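Local structure of kinesin-like protein (5X3E) at residues A[114-119]-A[406-411]; A[35-40]-A[427-432]; A[151-156]-A[207-212]; A[302-307]-A[324-329]. The protein is a kinesin-6 motor protein, Zen4 of Caenorhabditis elegans, whose motor domain probably couples ATP hydrolysis to movement along microtubules. All blocks are in the same frame, centred on the assembly; numbering follows the deposited sequence.

Contact 1 of 4, residues A[114-119]-A[406-411]; sequences SLLFTY and RMVICV
Tyr119 and Ile409 make the tightest apolar pairing between strands 114-119 and 406-411: Ile409 CD1 lies 3.6 Å from Tyr119 CB and also touches Tyr119 CD2. The two side chains run alongside each other, pointing the same way, and the tyrosine ring turns on to meet Phe427 edge-to-face. Ile409 has CG1 anti to its carbonyl carbon (chi1 -55°), and the second torsion then brings CD1 back toward the tyrosine. On the same face Met407 SD stands 5.4 Å from the centroid of the Phe117 ring, an oblique Met-aromatic contact, while Leu115 CD1 lies over one face of that ring, toward its rim. The other face of the sheet carries Leu116 CD2 against Val408 CG2 at 4.1 Å. Between these layers the strand segments run parallel, their axes 12° from one another in direction. Five hydrogen bonds alternate from strand to strand, from Arg406 N to Leu115 O (2.8 Å) through to Cys410 N to Tyr119 O (2.7 Å). At the polar edge the guanidinium of Arg406 leads away from strand 114-119, forming salt bridges to Asp103 and Glu37. Thr118, whose strand runs into a probable P-loop, makes a weak hydrogen bond from OG1 to Asp333. The chemistry implies a buried parallel core whose main-chain polar groups are paired within the sheet and in which the charge of Arg406 is probably offset by Asp103 and Glu37.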
# COMPACT_ATOMS: atom_id res chain seq x y z
N SER A 114 1.37 8.62 0.74
CA SER A 114 2.48 7.69 0.79
C SER A 114 2.11 6.43 0.02
O SER A 114 0.94 6.03 -0.02
CB SER A 114 2.83 7.33 2.24
OG SER A 114 2.90 8.49 3.05
N LEU A 115 3.12 5.80 -0.57
CA LEU A 115 2.94 4.59 -1.37
C LEU A 115 4.05 3.60 -1.05
O LEU A 115 5.23 3.98 -1.04
CB LEU A 115 2.93 4.92 -2.87
CG LEU A 115 2.91 3.76 -3.87
CD1 LEU A 115 1.72 2.85 -3.63
CD2 LEU A 115 2.87 4.31 -5.28
N LEU A 116 3.69 2.35 -0.80
CA LEU A 116 4.66 1.32 -0.45
C LEU A 116 4.38 0.05 -1.25
O LEU A 116 3.26 -0.47 -1.22
CB LEU A 116 4.62 1.02 1.05
CG LEU A 116 5.77 0.24 1.70
CD1 LEU A 116 5.73 0.55 3.16
CD2 LEU A 116 5.67 -1.27 1.51
N PHE A 117 5.39 -0.42 -1.98
CA PHE A 117 5.34 -1.67 -2.73
C PHE A 117 6.18 -2.73 -2.04
O PHE A 117 7.23 -2.44 -1.46
CB PHE A 117 5.88 -1.50 -4.15
CG PHE A 117 5.13 -0.54 -5.00
CD1 PHE A 117 3.96 -0.92 -5.65
CD2 PHE A 117 5.62 0.74 -5.22
CE1 PHE A 117 3.27 -0.04 -6.46
CE2 PHE A 117 4.94 1.62 -6.03
CZ PHE A 117 3.77 1.24 -6.65
N THR A 118 5.73 -3.98 -2.13
CA THR A 118 6.59 -5.14 -1.91
C THR A 118 6.74 -5.87 -3.24
O THR A 118 5.74 -6.20 -3.89
CB THR A 118 6.03 -6.09 -0.84
OG1 THR A 118 4.69 -6.48 -1.16
CG2 THR A 118 6.04 -5.41 0.53
N TYR A 119 7.99 -6.08 -3.65
CA TYR A 119 8.32 -6.65 -4.95
C TYR A 119 9.17 -7.90 -4.77
O TYR A 119 9.90 -8.03 -3.78
CB TYR A 119 9.08 -5.62 -5.80
CG TYR A 119 9.42 -6.07 -7.20
CD1 TYR A 119 8.56 -5.81 -8.26
CD2 TYR A 119 10.60 -6.75 -7.47
CE1 TYR A 119 8.86 -6.23 -9.54
CE2 TYR A 119 10.91 -7.17 -8.74
CZ TYR A 119 10.04 -6.90 -9.78
OH TYR A 119 10.34 -7.31 -11.06
N ARG A 406 8.03 4.37 -1.37
CA ARG A 406 9.08 3.46 -0.92
C ARG A 406 8.81 2.08 -1.49
O ARG A 406 7.70 1.55 -1.34
CB ARG A 406 9.17 3.40 0.61
CG ARG A 406 10.16 2.35 1.11
CD ARG A 406 10.56 2.53 2.58
NE ARG A 406 11.21 3.81 2.85
CZ ARG A 406 10.69 4.78 3.58
NH1 ARG A 406 9.50 4.63 4.14
NH2 ARG A 406 11.36 5.91 3.77
N MET A 407 9.82 1.49 -2.11
CA MET A 407 9.72 0.15 -2.66
C MET A 407 10.59 -0.80 -1.84
O MET A 407 11.75 -0.51 -1.55
CB MET A 407 10.14 0.12 -4.13
CG MET A 407 10.09 -1.27 -4.75
SD MET A 407 9.59 -1.24 -6.48
CE MET A 407 10.30 0.32 -7.00
N VAL A 408 10.00 -1.93 -1.46
CA VAL A 408 10.68 -2.97 -0.70
C VAL A 408 10.90 -4.15 -1.64
O VAL A 408 9.96 -4.87 -1.98
CB VAL A 408 9.88 -3.38 0.54
CG1 VAL A 408 10.61 -4.48 1.29
CG2 VAL A 408 9.63 -2.18 1.43
N ILE A 409 12.15 -4.34 -2.07
CA ILE A 409 12.51 -5.46 -2.93
C ILE A 409 12.82 -6.66 -2.04
O ILE A 409 13.82 -6.67 -1.32
CB ILE A 409 13.71 -5.12 -3.82
CG1 ILE A 409 13.43 -3.86 -4.64
CG2 ILE A 409 14.03 -6.29 -4.74
CD1 ILE A 409 12.29 -4.02 -5.59
N CYS A 410 11.95 -7.66 -2.08
CA CYS A 410 12.18 -8.92 -1.38
C CYS A 410 12.90 -9.88 -2.32
O CYS A 410 12.44 -10.11 -3.44
CB CYS A 410 10.86 -9.51 -0.90
SG CYS A 410 9.98 -8.47 0.30
N VAL A 411 14.00 -10.47 -1.86
CA VAL A 411 14.78 -11.38 -2.69
C VAL A 411 15.16 -12.61 -1.87
O VAL A 411 15.42 -12.52 -0.67
CB VAL A 411 16.05 -10.71 -3.27
CG1 VAL A 411 15.68 -9.67 -4.32
CG2 VAL A 411 16.86 -10.09 -2.17

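Contact 2 of 4, residues A[35-40]-A[427-432]; sequences SIEVVC and FAEESQ
Phe427 meets Val38 through its backbone and CB, while its ring leads off elsewhere. Its carbonyl O is 3.6 Å from Val38 CG2 and only slightly farther from CG1, so both methyls face the oxygen; the Phe427 CB to Val38 CG1 approach is looser, at 4.4 Å. That carbonyl is not left to apolar company, since Arg371 of helix 350-375 donates a hydrogen bond to it. The ring itself packs on Met407 and on Ile367 of helix 350-375. Past Ala428, which turns its CB away from strand 37-40, the chain reaches Glu429, the polar centre of the contact. With CG anti to the carbonyl carbon (chi1 -41°) and the rest of the chain extended, its carboxylate reaches back to the strand, and OE1 accepts an almost straight hydrogen bond from Val38 N (3.0 Å, 177° at the hydrogen). The donor comes from the anti side of the carboxylate, 24° out of its plane. The same OE1 lies 3.7 Å from Glu37 CG, but the two carboxylates are 5.2 Å apart at their OE1 atoms, and that of Glu37 is engaged by Arg99 and Arg406. Without the carboxylate, as with an alanine here, Val38 N loses this acceptor and the tie between the segments would probably weaken. From Glu430 onward the chain moves off into strand 430-432, which pairs with strand 79-82. In this motor domain the segment after helix 418-424, which probably leads toward the neck linker, packs beside strand 37-42 of the central sheet.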
# COMPACT_ATOMS: atom_id res chain seq x y z
N SER A 35 12.37 11.86 -1.82
CA SER A 35 12.37 11.19 -3.10
C SER A 35 11.97 9.73 -2.92
O SER A 35 11.72 9.26 -1.80
CB SER A 35 13.75 11.31 -3.75
OG SER A 35 14.14 12.66 -3.85
N ILE A 36 11.89 8.99 -4.02
CA ILE A 36 11.60 7.57 -3.91
C ILE A 36 12.80 6.86 -3.29
O ILE A 36 13.96 7.16 -3.62
CB ILE A 36 11.23 6.96 -5.28
CG1 ILE A 36 11.00 5.45 -5.14
CG2 ILE A 36 12.30 7.25 -6.31
CD1 ILE A 36 10.59 4.77 -6.41
N GLU A 37 12.53 5.94 -2.37
CA GLU A 37 13.56 5.10 -1.79
C GLU A 37 13.24 3.65 -2.11
O GLU A 37 12.08 3.23 -2.10
CB GLU A 37 13.66 5.29 -0.27
CG GLU A 37 14.88 4.62 0.34
CD GLU A 37 14.86 4.60 1.86
OE1 GLU A 37 15.95 4.61 2.46
OE2 GLU A 37 13.76 4.58 2.45
N VAL A 38 14.29 2.88 -2.41
CA VAL A 38 14.17 1.45 -2.65
C VAL A 38 15.02 0.73 -1.62
O VAL A 38 16.22 1.02 -1.49
CB VAL A 38 14.60 1.07 -4.08
CG1 VAL A 38 14.46 -0.43 -4.28
CG2 VAL A 38 13.78 1.83 -5.10
N VAL A 39 14.40 -0.18 -0.88
CA VAL A 39 15.11 -0.99 0.11
C VAL A 39 14.92 -2.45 -0.27
O VAL A 39 14.03 -2.82 -1.04
CB VAL A 39 14.64 -0.73 1.55
CG1 VAL A 39 14.66 0.75 1.87
CG2 VAL A 39 13.25 -1.33 1.78
N CYS A 40 15.80 -3.29 0.27
CA CYS A 40 15.84 -4.70 -0.08
C CYS A 40 15.87 -5.53 1.19
O CYS A 40 16.52 -5.15 2.17
CB CYS A 40 17.06 -4.99 -0.97
SG CYS A 40 17.22 -6.70 -1.50
N PHE A 427 15.85 -2.68 -9.79
CA PHE A 427 15.19 -1.52 -9.20
C PHE A 427 16.12 -0.68 -8.34
O PHE A 427 15.67 0.31 -7.76
CB PHE A 427 13.98 -1.96 -8.37
CG PHE A 427 12.75 -2.24 -9.18
CD1 PHE A 427 11.96 -1.21 -9.65
CD2 PHE A 427 12.37 -3.54 -9.47
CE1 PHE A 427 10.82 -1.46 -10.39
CE2 PHE A 427 11.23 -3.80 -10.21
CZ PHE A 427 10.46 -2.76 -10.67
N ALA A 428 17.39 -1.08 -8.23
CA ALA A 428 18.32 -0.43 -7.31
C ALA A 428 18.56 1.02 -7.72
O ALA A 428 18.52 1.38 -8.90
CB ALA A 428 19.65 -1.19 -7.26
N GLU A 429 18.78 1.86 -6.70
CA GLU A 429 19.02 3.28 -6.93
C GLU A 429 20.21 3.48 -7.86
O GLU A 429 20.19 4.37 -8.73
CB GLU A 429 19.21 3.98 -5.59
CG GLU A 429 18.21 3.47 -4.55
CD GLU A 429 17.93 4.42 -3.40
OE1 GLU A 429 17.06 4.08 -2.57
OE2 GLU A 429 18.60 5.47 -3.28
N GLU A 430 21.25 2.66 -7.72
CA GLU A 430 22.39 2.66 -8.64
C GLU A 430 23.06 1.30 -8.61
O GLU A 430 22.87 0.52 -7.67
CB GLU A 430 23.37 3.78 -8.29
CG GLU A 430 23.99 3.65 -6.91
CD GLU A 430 25.36 4.28 -6.82
OE1 GLU A 430 26.20 4.00 -7.71
OE2 GLU A 430 25.61 5.04 -5.87
N SER A 431 23.84 1.01 -9.65
CA SER A 431 24.41 -0.32 -9.82
C SER A 431 25.88 -0.25 -10.22
O SER A 431 26.30 0.66 -10.94
CB SER A 431 23.64 -1.12 -10.87
OG SER A 431 23.73 -0.50 -12.15
N GLN A 432 26.66 -1.25 -9.76
CA GLN A 432 28.09 -1.34 -10.01
C GLN A 432 28.46 -2.77 -10.41
O GLN A 432 27.89 -3.73 -9.89
CB GLN A 432 28.89 -0.93 -8.76
CG GLN A 432 28.59 0.49 -8.27
CD GLN A 432 27.64 0.51 -7.07
OE1 GLN A 432 26.96 -0.48 -6.78
NE2 GLN A 432 27.59 1.64 -6.38

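Contact 3 of 4, residues A[151-156]-A[207-212]; sequences NSINNR and SGYNDD. With SO4 (sulfate ion), chain T; SO4 (sulfate ion), chain J.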
# COMPACT_ATOMS: atom_id res chain seq x y z
N ASN A 151 -3.40 4.21 16.87
CA ASN A 151 -2.78 4.68 18.10
C ASN A 151 -2.47 6.17 18.05
O ASN A 151 -2.54 6.85 19.08
CB ASN A 151 -1.50 3.90 18.39
CG ASN A 151 -1.76 2.44 18.66
OD1 ASN A 151 -2.89 2.04 18.94
ND2 ASN A 151 -0.71 1.62 18.59
N SER A 152 -2.14 6.69 16.87
CA SER A 152 -1.56 8.03 16.76
C SER A 152 -2.57 9.12 16.41
O SER A 152 -2.24 10.30 16.58
CB SER A 152 -0.45 8.02 15.70
OG SER A 152 0.52 7.05 16.01
N ILE A 153 -3.77 8.78 15.95
CA ILE A 153 -4.76 9.81 15.61
C ILE A 153 -5.58 10.14 16.85
O ILE A 153 -5.72 9.32 17.76
CB ILE A 153 -5.67 9.38 14.44
CG1 ILE A 153 -6.55 8.20 14.84
CG2 ILE A 153 -4.85 9.07 13.19
CD1 ILE A 153 -7.32 7.61 13.68
N ASN A 154 -6.10 11.36 16.88
CA ASN A 154 -7.03 11.81 17.90
C ASN A 154 -8.29 12.33 17.22
O ASN A 154 -8.35 12.47 16.00
CB ASN A 154 -6.42 12.90 18.79
CG ASN A 154 -5.09 12.48 19.38
OD1 ASN A 154 -4.96 11.39 19.94
ND2 ASN A 154 -4.08 13.34 19.25
N ASN A 155 -9.31 12.59 18.04
CA ASN A 155 -10.57 13.15 17.55
C ASN A 155 -11.18 12.27 16.47
O ASN A 155 -11.76 12.76 15.50
CB ASN A 155 -10.39 14.58 17.04
CG ASN A 155 -9.90 15.53 18.11
OD1 ASN A 155 -10.00 15.24 19.31
ND2 ASN A 155 -9.38 16.67 17.69
N ARG A 156 -11.05 10.95 16.63
CA ARG A 156 -11.72 10.02 15.74
C ARG A 156 -13.21 10.03 16.05
O ARG A 156 -13.60 9.77 17.19
CB ARG A 156 -11.16 8.61 15.92
CG ARG A 156 -11.28 7.72 14.70
CD ARG A 156 -11.17 6.26 15.07
NE ARG A 156 -12.40 5.82 15.71
CZ ARG A 156 -12.54 5.54 17.00
NH1 ARG A 156 -11.51 5.64 17.83
NH2 ARG A 156 -13.73 5.17 17.45
N SER A 207 3.56 10.95 17.15
CA SER A 207 2.97 12.27 17.29
C SER A 207 2.95 12.97 15.94
O SER A 207 3.67 12.60 15.01
CB SER A 207 3.76 13.11 18.29
OG SER A 207 5.04 13.41 17.76
N GLY A 208 2.10 13.99 15.83
CA GLY A 208 2.03 14.76 14.61
C GLY A 208 0.61 14.98 14.13
O GLY A 208 0.38 15.73 13.18
N TYR A 209 -0.35 14.32 14.77
CA TYR A 209 -1.74 14.53 14.41
C TYR A 209 -2.18 15.95 14.77
O TYR A 209 -1.80 16.49 15.81
CB TYR A 209 -2.66 13.52 15.09
CG TYR A 209 -4.10 13.72 14.71
CD1 TYR A 209 -4.97 14.46 15.51
CD2 TYR A 209 -4.60 13.19 13.52
CE1 TYR A 209 -6.29 14.65 15.15
CE2 TYR A 209 -5.92 13.39 13.15
CZ TYR A 209 -6.75 14.12 13.96
OH TYR A 209 -8.06 14.30 13.59
N ASN A 210 -3.00 16.54 13.90
CA ASN A 210 -3.44 17.92 14.05
C ASN A 210 -4.71 17.93 14.89
O ASN A 210 -5.80 17.66 14.39
CB ASN A 210 -3.68 18.53 12.67
CG ASN A 210 -4.08 19.98 12.72
OD1 ASN A 210 -4.20 20.57 13.80
ND2 ASN A 210 -4.28 20.57 11.55
N ASP A 211 -4.57 18.27 16.18
CA ASP A 211 -5.71 18.22 17.09
C ASP A 211 -6.80 19.22 16.76
O ASP A 211 -7.91 19.10 17.29
CB ASP A 211 -5.24 18.45 18.53
CG ASP A 211 -4.50 17.27 19.12
OD1 ASP A 211 -4.65 16.15 18.60
OD2 ASP A 211 -3.75 17.46 20.11
N ASP A 212 -6.55 20.17 15.86
CA ASP A 212 -7.62 21.03 15.36
C ASP A 212 -8.46 20.35 14.29
O ASP A 212 -9.41 20.95 13.79
CB ASP A 212 -7.04 22.34 14.82
CG ASP A 212 -6.69 23.32 15.92
OD1 ASP A 212 -7.47 23.42 16.89
OD2 ASP A 212 -5.63 23.96 15.84
S SO4 T . 7.53 10.14 17.28
O1 SO4 T . 7.27 9.07 18.24
O2 SO4 T . 8.37 11.16 17.92
O3 SO4 T . 8.21 9.61 16.11
O4 SO4 T . 6.26 10.75 16.88
S SO4 J . -3.56 18.90 8.11
O1 SO4 J . -3.01 17.65 8.64
O2 SO4 J . -2.57 19.96 8.26
O3 SO4 J . -3.91 18.74 6.70
O4 SO4 J . -4.76 19.25 8.87
O HOH W 1 -0.28 12.08 16.72
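The backbones of 151-156, just leaving helix 141-152, and of 207-212, a loop without regular structure, run past each other with CA atoms 5.7 Å apart at Ile153 and Tyr209. A water joins them, donating to Ser152 O and accepting from Tyr209 N. Tyr209 is the central side chain. Its CG is anti to the backbone N (chi1 -179°), which lays the ring along the other segment: Asn154 N sits 3.5 Å above one face, offset toward the rim, and Ile153 CA lies over the same face. Ile153 CB approaches Tyr209 CD2 at 4.1 Å. The phenol oxygen hydrogen-bonds Met213 O, and Asn154 O lies 3.0 Å from Tyr209 OH. With a leucine here the hydroxyl is gone, so Met213 O would keep Asn155 ND2 but is likely to be less firmly held, and the flat cover over Asn154 N would probably be lost. At the exposed rim, Asp211 OD1 accepts from Asn154 ND2 (2.9 Å) with its syn lone pair, the amide and carboxylate planes 49° apart. Asn155 ND2, which hydrogen-bonds Met213 O, also comes within 2.9 Å of Asp211 O. Outward, two sulfates, probably from the crystallisation liquor, are held by Ser207 N and OG and by Asn210 ND2. Asn210 OD1 accepts from Asp212 N, and this Asx turn closes the loop that leads into strand 213-225 and packs on the segment following helix 141-152.

Contact 4 of 4, residues A[302-307]-A[324-329]; sequences KLVMAP and IIVSQL. With SO4 (sulfate ion), chain C.
Strands 302-307 and 325-329 form an antiparallel pair in the central mixed sheet of the kinesin motor domain, a P-loop NTPase fold, their axes 4.7 Å apart and 166° between directions. Leu303 with Ser327 and Met305 with Ile325 are the hydrogen-bonded pairs, each closed by two reciprocal N-H to O bonds; the shortest runs from Met305 N to Ile325 O (2.7 Å). Val304 with Val326, between them, and Lys302 with Gln328, beyond Leu303, are the non-hydrogen-bonded pairs. On the face of Val304, its two methyls divide the work: CG1 crosses to Ile324 CG2 at 3.9 Å, while CG2 lies alongside Val326 CG2 at 4.1 Å, and Phe170 of strand 169-172 packs over this group. On the opposite face Leu303 CB meets Ser327 OG at 3.7 Å, and that hydroxyl is hydrogen-bonded to Leu108 O of helix 93-109. At the far end Lys302 and Gln328 run side by side, the lysine CE 3.7 Å from Gln328 NE2. Lys302 has CG anti to the carbonyl carbon (chi1 -59°) and is fully extended beyond it, which carries the ammonium past the glutamine amide to a salt bridge with Asp261. The carboxylate probably stabilises the positive charge. A sulfate, probably from the crystallisation liquor, is held by Val256 N and Thr220 OG1 and accepts from Lys302, with NZ 2.7 Å from its O1.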
# COMPACT_ATOMS: atom_id res chain seq x y z
N LYS A 302 -7.16 5.58 4.18
CA LYS A 302 -7.49 6.99 4.00
C LYS A 302 -7.81 7.62 5.34
O LYS A 302 -8.66 7.13 6.09
CB LYS A 302 -8.68 7.16 3.05
CG LYS A 302 -8.46 6.58 1.68
CD LYS A 302 -9.68 6.78 0.81
CE LYS A 302 -9.45 6.22 -0.58
NZ LYS A 302 -10.61 6.45 -1.48
N LEU A 303 -7.14 8.73 5.63
CA LEU A 303 -7.41 9.53 6.82
C LEU A 303 -8.24 10.73 6.38
O LEU A 303 -7.71 11.70 5.84
CB LEU A 303 -6.11 9.95 7.50
CG LEU A 303 -6.27 10.75 8.79
CD1 LEU A 303 -7.02 9.92 9.81
CD2 LEU A 303 -4.91 11.17 9.33
N VAL A 304 -9.55 10.64 6.59
CA VAL A 304 -10.48 11.70 6.21
C VAL A 304 -10.57 12.69 7.37
O VAL A 304 -11.07 12.34 8.44
CB VAL A 304 -11.86 11.13 5.85
CG1 VAL A 304 -12.84 12.26 5.55
CG2 VAL A 304 -11.74 10.13 4.71
N MET A 305 -10.13 13.92 7.14
CA MET A 305 -10.05 14.93 8.19
C MET A 305 -10.92 16.14 7.85
O MET A 305 -11.18 16.42 6.68
CB MET A 305 -8.60 15.38 8.41
CG MET A 305 -7.74 14.35 9.13
SD MET A 305 -5.97 14.56 8.87
CE MET A 305 -5.76 16.25 9.37
N ALA A 306 -11.39 16.83 8.89
CA ALA A 306 -12.13 18.07 8.73
C ALA A 306 -11.92 18.92 9.98
O ALA A 306 -11.72 18.37 11.07
CB ALA A 306 -13.63 17.83 8.50
N PRO A 307 -11.96 20.24 9.85
CA PRO A 307 -11.75 21.11 11.02
C PRO A 307 -12.74 20.82 12.13
O PRO A 307 -13.95 20.71 11.91
CB PRO A 307 -11.95 22.52 10.44
CG PRO A 307 -11.62 22.39 9.00
CD PRO A 307 -12.04 21.01 8.60
N ILE A 324 -12.95 19.43 4.00
CA ILE A 324 -12.40 18.09 4.22
C ILE A 324 -11.03 17.96 3.56
O ILE A 324 -10.84 18.36 2.40
CB ILE A 324 -13.37 17.03 3.69
CG1 ILE A 324 -14.61 16.94 4.59
CG2 ILE A 324 -12.68 15.67 3.57
CD1 ILE A 324 -15.59 15.85 4.18
N ILE A 325 -10.08 17.40 4.29
CA ILE A 325 -8.77 17.03 3.76
C ILE A 325 -8.61 15.53 3.91
O ILE A 325 -8.91 14.97 4.96
CB ILE A 325 -7.63 17.78 4.49
CG1 ILE A 325 -7.70 19.27 4.20
CG2 ILE A 325 -6.28 17.21 4.08
CD1 ILE A 325 -6.76 20.10 5.05
N VAL A 326 -8.15 14.87 2.84
CA VAL A 326 -7.97 13.42 2.82
C VAL A 326 -6.52 13.11 2.47
O VAL A 326 -6.01 13.61 1.45
CB VAL A 326 -8.93 12.74 1.82
CG1 VAL A 326 -8.67 11.25 1.74
CG2 VAL A 326 -10.39 13.02 2.18
N SER A 327 -5.86 12.31 3.30
CA SER A 327 -4.53 11.82 3.00
C SER A 327 -4.56 10.30 2.91
O SER A 327 -5.43 9.64 3.50
CB SER A 327 -3.50 12.29 4.04
OG SER A 327 -3.85 11.84 5.34
N GLN A 328 -3.60 9.73 2.18
CA GLN A 328 -3.59 8.31 1.87
C GLN A 328 -2.27 7.66 2.24
O GLN A 328 -1.19 8.22 1.99
CB GLN A 328 -3.79 8.05 0.38
CG GLN A 328 -5.15 8.35 -0.15
CD GLN A 328 -5.30 7.83 -1.56
OE1 GLN A 328 -4.32 7.39 -2.18
NE2 GLN A 328 -6.52 7.87 -2.08
N LEU A 329 -2.36 6.45 2.79
CA LEU A 329 -1.22 5.54 2.86
C LEU A 329 -1.63 4.29 2.10
O LEU A 329 -2.58 3.61 2.48
CB LEU A 329 -0.84 5.22 4.31
CG LEU A 329 0.59 4.75 4.56
CD1 LEU A 329 0.93 4.80 6.04
CD2 LEU A 329 0.82 3.35 4.04
S SO4 C . -9.89 4.11 -4.38
O1 SO4 C . -9.98 5.48 -3.90
O2 SO4 C . -8.71 3.46 -3.81
O3 SO4 C . -9.76 4.10 -5.84
O4 SO4 C . -11.08 3.37 -4.01

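Overall arrangement
Contacts 1, 2 and 4 share the central mixed sheet, in which strands 37-42, 404-411, 114-119, 325-333 and 296-307 lie side by side in that order. Contacts 1 and 2 have centres 11 Å apart and touch where Ile409 N meets Val39 O; contacts 1 and 4, with centres 23 Å apart, meet where Ser114 N approaches Gln328 O. Contact 3 lies off to the side, its centre 12 Å from that of contact 4, and touches it through Ile153 and Leu303. In sequence, contact 2 joins segments near the two ends of the modelled chain and encloses contact 1, which spans contacts 3 and 4 in succession. Distant parts of the sequence thus build one continuous motor core.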